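Local coordinates for PRESAN domain-containing protein (Plasmodium falciparum, PDB 7D2W), which is of unknown function but belongs to the PHIST/PRESAN family of malaria parasites, forms a helical bundle and probably acts through protein binding, at residues N70-K75 / N137-L142; D85-L90 / I115-C120. All coordinates share one frame; numbering follows the deposited sequence. Where two conformers were deposited one is given.

Interaction 1 of 2, residues N70-K75 / N137-L142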
ATOM      1  N   ASN A  70     -24.761   6.584  -4.803  1.00 28.95           N
ATOM      2  CA  ASN A  70     -24.846   5.678  -3.665  1.00 31.95           C
ATOM      3  C   ASN A  70     -23.575   4.831  -3.546  1.00 34.75           C
ATOM      4  O   ASN A  70     -23.017   4.697  -2.456  1.00 28.08           O
ATOM      5  CB  ASN A  70     -26.082   4.788  -3.833  1.00 32.69           C
ATOM      6  CG  ASN A  70     -26.368   3.930  -2.622  1.00 35.54           C
ATOM      7  OD1 ASN A  70     -25.763   2.872  -2.437  1.00 38.23           O
ATOM      8  ND2 ASN A  70     -27.319   4.364  -1.799  1.00 36.94           N
ATOM      9  N   ILE A  71     -23.125   4.274  -4.666  0.52 26.39           N
ATOM     10  CA  ILE A  71     -21.879   3.504  -4.672  0.52 25.34           C
ATOM     11  C   ILE A  71     -20.711   4.361  -4.187  0.52 27.22           C
ATOM     12  O   ILE A  71     -19.889   3.912  -3.378  0.52 27.12           O
ATOM     13  CB  ILE A  71     -21.621   2.942  -6.084  0.52 28.30           C
ATOM     14  CG1 ILE A  71     -22.553   1.761  -6.364  0.52 32.77           C
ATOM     15  CG2 ILE A  71     -20.167   2.544  -6.261  0.52 26.66           C
ATOM     16  CD1 ILE A  71     -22.807   1.543  -7.838  0.52 28.77           C
ATOM     17  N   TRP A  72     -20.620   5.608  -4.663  1.00 26.42           N
ATOM     18  CA  TRP A  72     -19.537   6.488  -4.222  1.00 25.50           C
ATOM     19  C   TRP A  72     -19.587   6.761  -2.713  1.00 28.16           C
ATOM     20  O   TRP A  72     -18.542   6.865  -2.060  1.00 30.30           O
ATOM     21  CB  TRP A  72     -19.588   7.796  -5.013  1.00 28.16           C
ATOM     22  CG  TRP A  72     -18.378   8.675  -4.859  1.00 30.31           C
ATOM     23  CD1 TRP A  72     -18.330   9.905  -4.258  1.00 25.95           C
ATOM     24  CD2 TRP A  72     -17.045   8.403  -5.319  1.00 25.85           C
ATOM     25  NE1 TRP A  72     -17.051  10.407  -4.320  1.00 26.54           N
ATOM     26  CE2 TRP A  72     -16.248   9.511  -4.967  1.00 24.47           C
ATOM     27  CE3 TRP A  72     -16.451   7.333  -6.004  1.00 22.31           C
ATOM     28  CZ2 TRP A  72     -14.888   9.583  -5.263  1.00 26.59           C
ATOM     29  CZ3 TRP A  72     -15.092   7.407  -6.301  1.00 26.74           C
ATOM     30  CH2 TRP A  72     -14.333   8.532  -5.941  1.00 23.68           C
ATOM     31  N   ASN A  73     -20.786   6.890  -2.139  1.00 28.09           N
ATOM     32  CA  ASN A  73     -20.873   7.056  -0.692  1.00 30.86           C
ATOM     33  C   ASN A  73     -20.343   5.824   0.037  1.00 30.17           C
ATOM     34  O   ASN A  73     -19.676   5.949   1.067  1.00 29.69           O
ATOM     35  CB  ASN A  73     -22.317   7.351  -0.271  1.00 32.49           C
ATOM     36  CG  ASN A  73     -22.774   8.726  -0.711  1.00 51.65           C
ATOM     37  OD1 ASN A  73     -21.952   9.613  -0.956  1.00 60.27           O
ATOM     38  ND2 ASN A  73     -24.088   8.916  -0.808  1.00 63.81           N
ATOM     39  N   HIS A  74     -20.632   4.623  -0.475  1.00 25.97           N
ATOM     40  CA  HIS A  74     -20.040   3.423   0.113  1.00 23.94           C
ATOM     41  C   HIS A  74     -18.516   3.426  -0.048  1.00 26.30           C
ATOM     42  O   HIS A  74     -17.792   2.969   0.843  1.00 28.26           O
ATOM     43  CB  HIS A  74     -20.635   2.159  -0.518  1.00 27.69           C
ATOM     44  CG  HIS A  74     -22.065   1.898  -0.139  1.00 28.87           C
ATOM     45  ND1 HIS A  74     -22.457   1.563   1.143  1.00 33.15           N
ATOM     46  CD2 HIS A  74     -23.197   1.927  -0.885  1.00 29.31           C
ATOM     47  CE1 HIS A  74     -23.771   1.404   1.169  1.00 35.72           C
ATOM     48  NE2 HIS A  74     -24.245   1.625  -0.046  1.00 29.01           N
ATOM     49  N   LYS A  75     -18.014   3.909  -1.187  1.00 27.54           N
ATOM     50  CA  LYS A  75     -16.566   4.060  -1.353  1.00 26.37           C
ATOM     51  C   LYS A  75     -15.992   4.990  -0.287  1.00 24.56           C
ATOM     52  O   LYS A  75     -14.977   4.677   0.348  1.00 24.79           O
ATOM     53  CB  LYS A  75     -16.249   4.584  -2.759  1.00 24.34           C
ATOM     54  CG  LYS A  75     -14.754   4.904  -2.982  1.00 22.81           C
ATOM     55  CD  LYS A  75     -14.459   6.386  -2.759  1.00 26.70           C
ATOM     56  CE  LYS A  75     -12.987   6.730  -3.039  1.00 26.64           C
ATOM     57  NZ  LYS A  75     -12.734   8.145  -2.632  1.00 27.47           N
ATOM     58  N   ASN A 137     -14.057  14.988  -7.334  1.00 30.41           N
ATOM     59  CA  ASN A 137     -14.129  15.824  -8.530  1.00 37.35           C
ATOM     60  C   ASN A 137     -13.883  15.005  -9.787  1.00 37.67           C
ATOM     61  O   ASN A 137     -14.586  15.172 -10.790  1.00 40.61           O
ATOM     62  CB  ASN A 137     -13.116  16.969  -8.446  1.00 42.35           C
ATOM     63  CG  ASN A 137     -13.495  17.997  -7.411  1.00 55.74           C
ATOM     64  OD1 ASN A 137     -14.654  18.074  -7.000  1.00 59.32           O
ATOM     65  ND2 ASN A 137     -12.521  18.792  -6.974  1.00 63.43           N
ATOM     66  N   ARG A 138     -12.869  14.130  -9.759  1.00 35.37           N
ATOM     67  CA  ARG A 138     -12.635  13.240 -10.890  1.00 29.81           C
ATOM     68  C   ARG A 138     -13.833  12.324 -11.127  1.00 34.71           C
ATOM     69  O   ARG A 138     -14.145  11.992 -12.274  1.00 29.66           O
ATOM     70  CB  ARG A 138     -11.357  12.424 -10.665  1.00 32.12           C
ATOM     71  CG  ARG A 138     -10.058  13.251 -10.829  1.00 33.67           C
ATOM     72  CD  ARG A 138      -8.835  12.579 -10.190  1.00 44.11           C
ATOM     73  NE  ARG A 138      -8.655  11.195 -10.629  1.00 52.49           N
ATOM     74  CZ  ARG A 138      -8.132  10.224  -9.877  1.00 51.30           C
ATOM     75  NH1 ARG A 138      -7.705  10.469  -8.633  1.00 50.01           N
ATOM     76  NH2 ARG A 138      -8.030   9.000 -10.373  1.00 42.51           N
ATOM     77  N   PHE A 139     -14.533  11.930 -10.058  1.00 29.95           N
ATOM     78  CA  PHE A 139     -15.705  11.073 -10.211  1.00 29.67           C
ATOM     79  C   PHE A 139     -16.837  11.799 -10.935  1.00 31.92           C
ATOM     80  O   PHE A 139     -17.440  11.256 -11.869  1.00 33.72           O
ATOM     81  CB  PHE A 139     -16.165  10.587  -8.832  1.00 28.86           C
ATOM     82  CG  PHE A 139     -17.369   9.696  -8.865  1.00 29.30           C
ATOM     83  CD1 PHE A 139     -17.322   8.467  -9.505  1.00 35.96           C
ATOM     84  CD2 PHE A 139     -18.538  10.073  -8.230  1.00 33.63           C
ATOM     85  CE1 PHE A 139     -18.425   7.638  -9.525  1.00 33.73           C
ATOM     86  CE2 PHE A 139     -19.649   9.242  -8.240  1.00 38.86           C
ATOM     87  CZ  PHE A 139     -19.585   8.021  -8.890  1.00 33.03           C
ATOM     88  N   TYR A 140     -17.141  13.030 -10.519  1.00 32.83           N
ATOM     89  CA  TYR A 140     -18.222  13.769 -11.165  1.00 34.67           C
ATOM     90  C   TYR A 140     -17.902  14.065 -12.626  1.00 40.17           C
ATOM     91  O   TYR A 140     -18.794  14.044 -13.482  1.00 38.26           O
ATOM     92  CB  TYR A 140     -18.510  15.052 -10.387  1.00 33.87           C
ATOM     93  CG  TYR A 140     -19.494  14.835  -9.267  1.00 39.23           C
ATOM     94  CD1 TYR A 140     -20.865  14.883  -9.502  1.00 50.06           C
ATOM     95  CD2 TYR A 140     -19.060  14.577  -7.978  1.00 40.33           C
ATOM     96  CE1 TYR A 140     -21.773  14.681  -8.474  1.00 57.52           C
ATOM     97  CE2 TYR A 140     -19.955  14.370  -6.945  1.00 43.08           C
ATOM     98  CZ  TYR A 140     -21.306  14.424  -7.195  1.00 58.24           C
ATOM     99  OH  TYR A 140     -22.193  14.223  -6.165  1.00 58.48           O
ATOM    100  N   ASN A 141     -16.633  14.327 -12.939  1.00 37.41           N
ATOM    101  CA  ASN A 141     -16.267  14.550 -14.333  1.00 39.15           C
ATOM    102  C   ASN A 141     -16.479  13.291 -15.167  1.00 37.61           C
ATOM    103  O   ASN A 141     -16.972  13.364 -16.296  1.00 35.78           O
ATOM    104  CB  ASN A 141     -14.825  15.049 -14.420  1.00 49.65           C
ATOM    105  CG  ASN A 141     -14.663  16.453 -13.847  1.00 65.50           C
ATOM    106  OD1 ASN A 141     -15.611  17.023 -13.305  1.00 72.08           O
ATOM    107  ND2 ASN A 141     -13.464  17.012 -13.963  1.00 68.90           N
ATOM    108  N   LEU A 142     -16.129  12.126 -14.621  1.00 33.49           N
ATOM    109  CA  LEU A 142     -16.404  10.867 -15.303  1.00 37.05           C
ATOM    110  C   LEU A 142     -17.891  10.693 -15.557  1.00 42.60           C
ATOM    111  O   LEU A 142     -18.306  10.314 -16.656  1.00 49.21           O
ATOM    112  CB  LEU A 142     -15.880   9.708 -14.467  1.00 40.31           C
ATOM    113  CG  LEU A 142     -15.230   8.545 -15.196  1.00 47.61           C
ATOM    114  CD1 LEU A 142     -14.195   9.047 -16.179  1.00 40.00           C
ATOM    115  CD2 LEU A 142     -14.579   7.666 -14.162  1.00 44.54           C
TER
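W72 and F139 meet face to face, and this aromatic pair makes essentially the whole contact between 70-75 and 137-142. It is an offset stack: the five-membered ring of W72 and the phenyl ring of F139 have centroids 4.3 Å apart, with planes only 6° from parallel. The offset places F139 CG 3.7 Å above the indole plane, over its centre, while W72 CE3 lies over the middle of the phenyl ring. F139 CB continues the line over the six-membered ring, 3.9 Å from its centroid, as a CH-pi contact. At the other end of the overlap W72 CB packs against F139 CE2 at 3.5 Å. The side chains thus come from facing helices and overlap alongside one another, each ring lying near the CB of its partner. Both first torsions carry the ring carbon CG opposite the backbone N (chi1 -168° in W72, 180° in F139), which reaches out from each helix and lets the rings overlap although W72 CA and F139 CA are 8.5 Å apart.

On the far face K75 of the same helix lays its CD 3.7 Å above the indole plane, near the ring's margin. K75 NZ goes on to a hydrogen bond with Q135. W72 NE1 donates to T136 OG1, so the one polar atom of this buried ring is satisfied and its rotation is pinned to helix 117-144. Tryptophan suits the site because it offers a broad apolar face and this single donor. Beyond F139, F155 of helix 149-181 adds a third aromatic side chain. The pair fills part of the buried interface between the antiparallel helices 65-93 and 117-144, in the hydrophobic core of the four-helix bundle of this PRESAN protein.

Interaction 2 of 2, residues D85-L90 / I115-C120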
ATOM      1  N   ASP A  85      -8.734   3.720  11.014  1.00 34.08           N
ATOM      2  CA  ASP A  85      -7.858   2.619  11.409  1.00 32.39           C
ATOM      3  C   ASP A  85      -6.396   3.050  11.452  1.00 32.07           C
ATOM      4  O   ASP A  85      -5.646   2.647  12.353  1.00 33.70           O
ATOM      5  CB  ASP A  85      -8.008   1.452  10.436  1.00 36.50           C
ATOM      6  CG  ASP A  85      -9.348   0.745  10.557  1.00 34.78           C
ATOM      7  OD1 ASP A  85     -10.088   0.965  11.542  1.00 41.95           O
ATOM      8  OD2 ASP A  85      -9.656  -0.034   9.643  1.00 47.61           O
ATOM      9  N   LEU A  86      -5.962   3.822  10.459  1.00 29.12           N
ATOM     10  CA  LEU A  86      -4.592   4.329  10.446  1.00 26.10           C
ATOM     11  C   LEU A  86      -4.307   5.177  11.684  1.00 23.73           C
ATOM     12  O   LEU A  86      -3.270   5.015  12.337  1.00 31.93           O
ATOM     13  CB  LEU A  86      -4.366   5.139   9.166  1.00 26.17           C
ATOM     14  CG  LEU A  86      -3.121   6.028   9.151  1.00 29.95           C
ATOM     15  CD1 LEU A  86      -1.896   5.168   8.929  1.00 31.91           C
ATOM     16  CD2 LEU A  86      -3.236   7.092   8.054  1.00 32.55           C
ATOM     17  N   LEU A  87      -5.217   6.095  12.017  1.00 29.65           N
ATOM     18  CA  LEU A  87      -5.003   6.967  13.169  1.00 32.54           C
ATOM     19  C   LEU A  87      -5.023   6.175  14.468  1.00 34.88           C
ATOM     20  O   LEU A  87      -4.282   6.492  15.406  1.00 31.18           O
ATOM     21  CB  LEU A  87      -6.061   8.066  13.204  1.00 33.99           C
ATOM     22  CG  LEU A  87      -5.943   9.090  12.077  1.00 37.39           C
ATOM     23  CD1 LEU A  87      -7.084  10.080  12.191  1.00 42.58           C
ATOM     24  CD2 LEU A  87      -4.588   9.793  12.134  1.00 40.61           C
ATOM     25  N   LYS A  88      -5.870   5.149  14.540  1.00 29.75           N
ATOM     26  CA  LYS A  88      -5.879   4.262  15.701  1.00 33.10           C
ATOM     27  C   LYS A  88      -4.541   3.546  15.836  1.00 41.78           C
ATOM     28  O   LYS A  88      -3.961   3.473  16.933  1.00 37.62           O
ATOM     29  CB  LYS A  88      -7.032   3.257  15.572  1.00 29.17           C
ATOM     30  CG  LYS A  88      -7.277   2.332  16.789  1.00 42.01           C
ATOM     31  CD  LYS A  88      -8.491   1.423  16.527  1.00 52.85           C
ATOM     32  CE  LYS A  88      -8.718   0.401  17.638  1.00 61.43           C
ATOM     33  NZ  LYS A  88      -9.287   1.004  18.880  1.00 67.57           N
ATOM     34  N   ASN A  89      -4.022   3.029  14.723  0.60 33.61           N
ATOM     35  CA  ASN A  89      -2.757   2.303  14.774  0.60 37.48           C
ATOM     36  C   ASN A  89      -1.590   3.240  15.063  0.60 37.27           C
ATOM     37  O   ASN A  89      -0.663   2.872  15.792  0.60 38.39           O
ATOM     38  CB  ASN A  89      -2.547   1.536  13.470  0.60 38.45           C
ATOM     39  CG  ASN A  89      -3.681   0.576  13.184  0.60 40.45           C
ATOM     40  OD1 ASN A  89      -4.353   0.117  14.103  0.60 40.34           O
ATOM     41  ND2 ASN A  89      -3.917   0.285  11.907  0.60 40.28           N
ATOM     42  N   LEU A  90      -1.620   4.458  14.515  1.00 36.57           N
ATOM     43  CA  LEU A  90      -0.545   5.408  14.782  1.00 32.26           C
ATOM     44  C   LEU A  90      -0.575   5.891  16.226  1.00 38.39           C
ATOM     45  O   LEU A  90       0.479   6.059  16.856  1.00 37.32           O
ATOM     46  CB  LEU A  90      -0.638   6.583  13.809  1.00 29.34           C
ATOM     47  CG  LEU A  90      -0.101   6.283  12.399  1.00 30.74           C
ATOM     48  CD1 LEU A  90      -0.050   7.572  11.549  1.00 33.09           C
ATOM     49  CD2 LEU A  90       1.270   5.610  12.441  1.00 37.31           C
ATOM     50  N   ILE A 115       8.128  15.884  16.320  1.00 48.19           N
ATOM     51  CA  ILE A 115       6.746  15.866  15.859  1.00 52.65           C
ATOM     52  C   ILE A 115       5.835  15.364  16.970  1.00 46.23           C
ATOM     53  O   ILE A 115       6.153  14.402  17.684  1.00 48.35           O
ATOM     54  CB  ILE A 115       6.586  15.023  14.581  1.00 59.53           C
ATOM     55  CG1 ILE A 115       5.208  15.282  13.979  1.00 62.95           C
ATOM     56  CG2 ILE A 115       6.689  13.552  14.871  1.00 59.57           C
ATOM     57  CD1 ILE A 115       4.802  16.738  14.013  1.00 70.20           C
ATOM     58  N   THR A 116       4.709  16.044  17.138  1.00 46.86           N
ATOM     59  CA  THR A 116       3.728  15.721  18.155  1.00 37.76           C
ATOM     60  C   THR A 116       2.573  14.943  17.538  1.00 41.12           C
ATOM     61  O   THR A 116       2.452  14.811  16.314  1.00 35.66           O
ATOM     62  CB  THR A 116       3.208  16.992  18.815  1.00 47.20           C
ATOM     63  OG1 THR A 116       2.485  17.766  17.847  1.00 50.45           O
ATOM     64  CG2 THR A 116       4.363  17.813  19.400  1.00 45.52           C
ATOM     65  N   TRP A 117       1.701  14.427  18.410  1.00 42.08           N
ATOM     66  CA  TRP A 117       0.524  13.744  17.889  1.00 40.31           C
ATOM     67  C   TRP A 117      -0.352  14.709  17.102  1.00 31.67           C
ATOM     68  O   TRP A 117      -0.889  14.350  16.049  1.00 33.13           O
ATOM     69  CB  TRP A 117      -0.291  13.093  19.015  1.00 41.11           C
ATOM     70  CG  TRP A 117      -1.563  12.574  18.427  1.00 41.61           C
ATOM     71  CD1 TRP A 117      -2.817  13.116  18.547  1.00 39.77           C
ATOM     72  CD2 TRP A 117      -1.686  11.480  17.527  1.00 37.92           C
ATOM     73  NE1 TRP A 117      -3.713  12.388  17.809  1.00 43.43           N
ATOM     74  CE2 TRP A 117      -3.044  11.378  17.171  1.00 43.25           C
ATOM     75  CE3 TRP A 117      -0.778  10.557  16.997  1.00 41.17           C
ATOM     76  CZ2 TRP A 117      -3.516  10.391  16.317  1.00 45.99           C
ATOM     77  CZ3 TRP A 117      -1.249   9.578  16.153  1.00 42.05           C
ATOM     78  CH2 TRP A 117      -2.604   9.499  15.818  1.00 43.52           C
ATOM     79  N   GLN A 118      -0.502  15.941  17.602  1.00 36.85           N
ATOM     80  CA  GLN A 118      -1.295  16.946  16.902  1.00 43.90           C
ATOM     81  C   GLN A 118      -0.734  17.224  15.509  1.00 35.51           C
ATOM     82  O   GLN A 118      -1.494  17.447  14.563  1.00 34.79           O
ATOM     83  CB  GLN A 118      -1.358  18.232  17.725  1.00 43.13           C
ATOM     84  CG  GLN A 118      -2.496  18.274  18.731  1.00 56.76           C
ATOM     85  N   GLY A 119       0.591  17.200  15.358  1.00 35.05           N
ATOM     86  CA  GLY A 119       1.175  17.410  14.040  1.00 31.77           C
ATOM     87  C   GLY A 119       0.900  16.255  13.090  1.00 35.30           C
ATOM     88  O   GLY A 119       0.532  16.461  11.924  1.00 31.88           O
ATOM     89  N   CYS A 120       1.099  15.020  13.574  1.00 34.64           N
ATOM     90  CA  CYS A 120       0.791  13.833  12.780  1.00 35.22           C
ATOM     91  C   CYS A 120      -0.667  13.843  12.341  1.00 27.12           C
ATOM     92  O   CYS A 120      -0.986  13.584  11.171  1.00 28.62           O
ATOM     93  CB  CYS A 120       1.094  12.571  13.608  1.00 34.78           C
ATOM     94  SG  CYS A 120       0.333  11.051  13.027  1.00 38.66           S
TER
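With chi1 at 173°, W117 sets its indole opposite its own backbone N and across to helix 65-93, where the six-membered ring meets L87 and L90. The leucines take the other common setting, CG beside the backbone N and opposite the carbonyl carbon (chi1 -78° in L90), and L90 thereby brings its CD1 onto C120. W117 CZ3 lies 3.9 Å from L90 CB, which sits at the edge of the indole, in its plane. The outermost ring atom also reaches the backbone: W117 CH2 approaches L87 O to 3.5 Å, obliquely to the ring. L87 CD2 borders the same atom more loosely, at 4.2 Å from W117 CH2, its side chain crossing the indole at about a right angle.

Deeper in, L90 CD1 rests on C120 SG at 3.8 Å; cysteine suits this buried place as a short, largely apolar side chain whose sulfur packs well on a leucine methyl. Here the start of helix 117-144 packs antiparallel against the last turns of helix 65-93, in the four-helix bundle of the PRESAN domain; Y171 and Y174 of helix 149-181 touch L90 and C120 respectively.

The helix that presents W117 is capped just before it. T116 is the N-cap, and its OG1 accepts from G119 N at 3.2 Å, with an N-H...O angle of 152°, satisfying one of the amides left without a partner in the first turn. G119, lacking a side chain, lets I115 CD1 fold back to 3.7 Å from its CA. R91, one residue past L90, adds a cation-pi interaction to the W117 indole.

Interactions 1 and 2 join the same two helices, 65-93 and 117-144, near their opposite ends. Their centres are 28 Å apart, on opposite sides of the centre of the chain, and their nearest atoms are about 12 Å apart, so they do not touch. Along the chain the order is 70-75, 85-90, 115-120, 137-142: interaction 2 falls between the two segments of interaction 1, as an antiparallel hairpin of helices requires. Interaction 2 lies near the connection that contains the unmodelled residues 97-111. The two contacts thus hold one helix pair together at two separate levels along its length, with helix 149-181 packing at both, through F155 at one and Y171 and Y174 at the other.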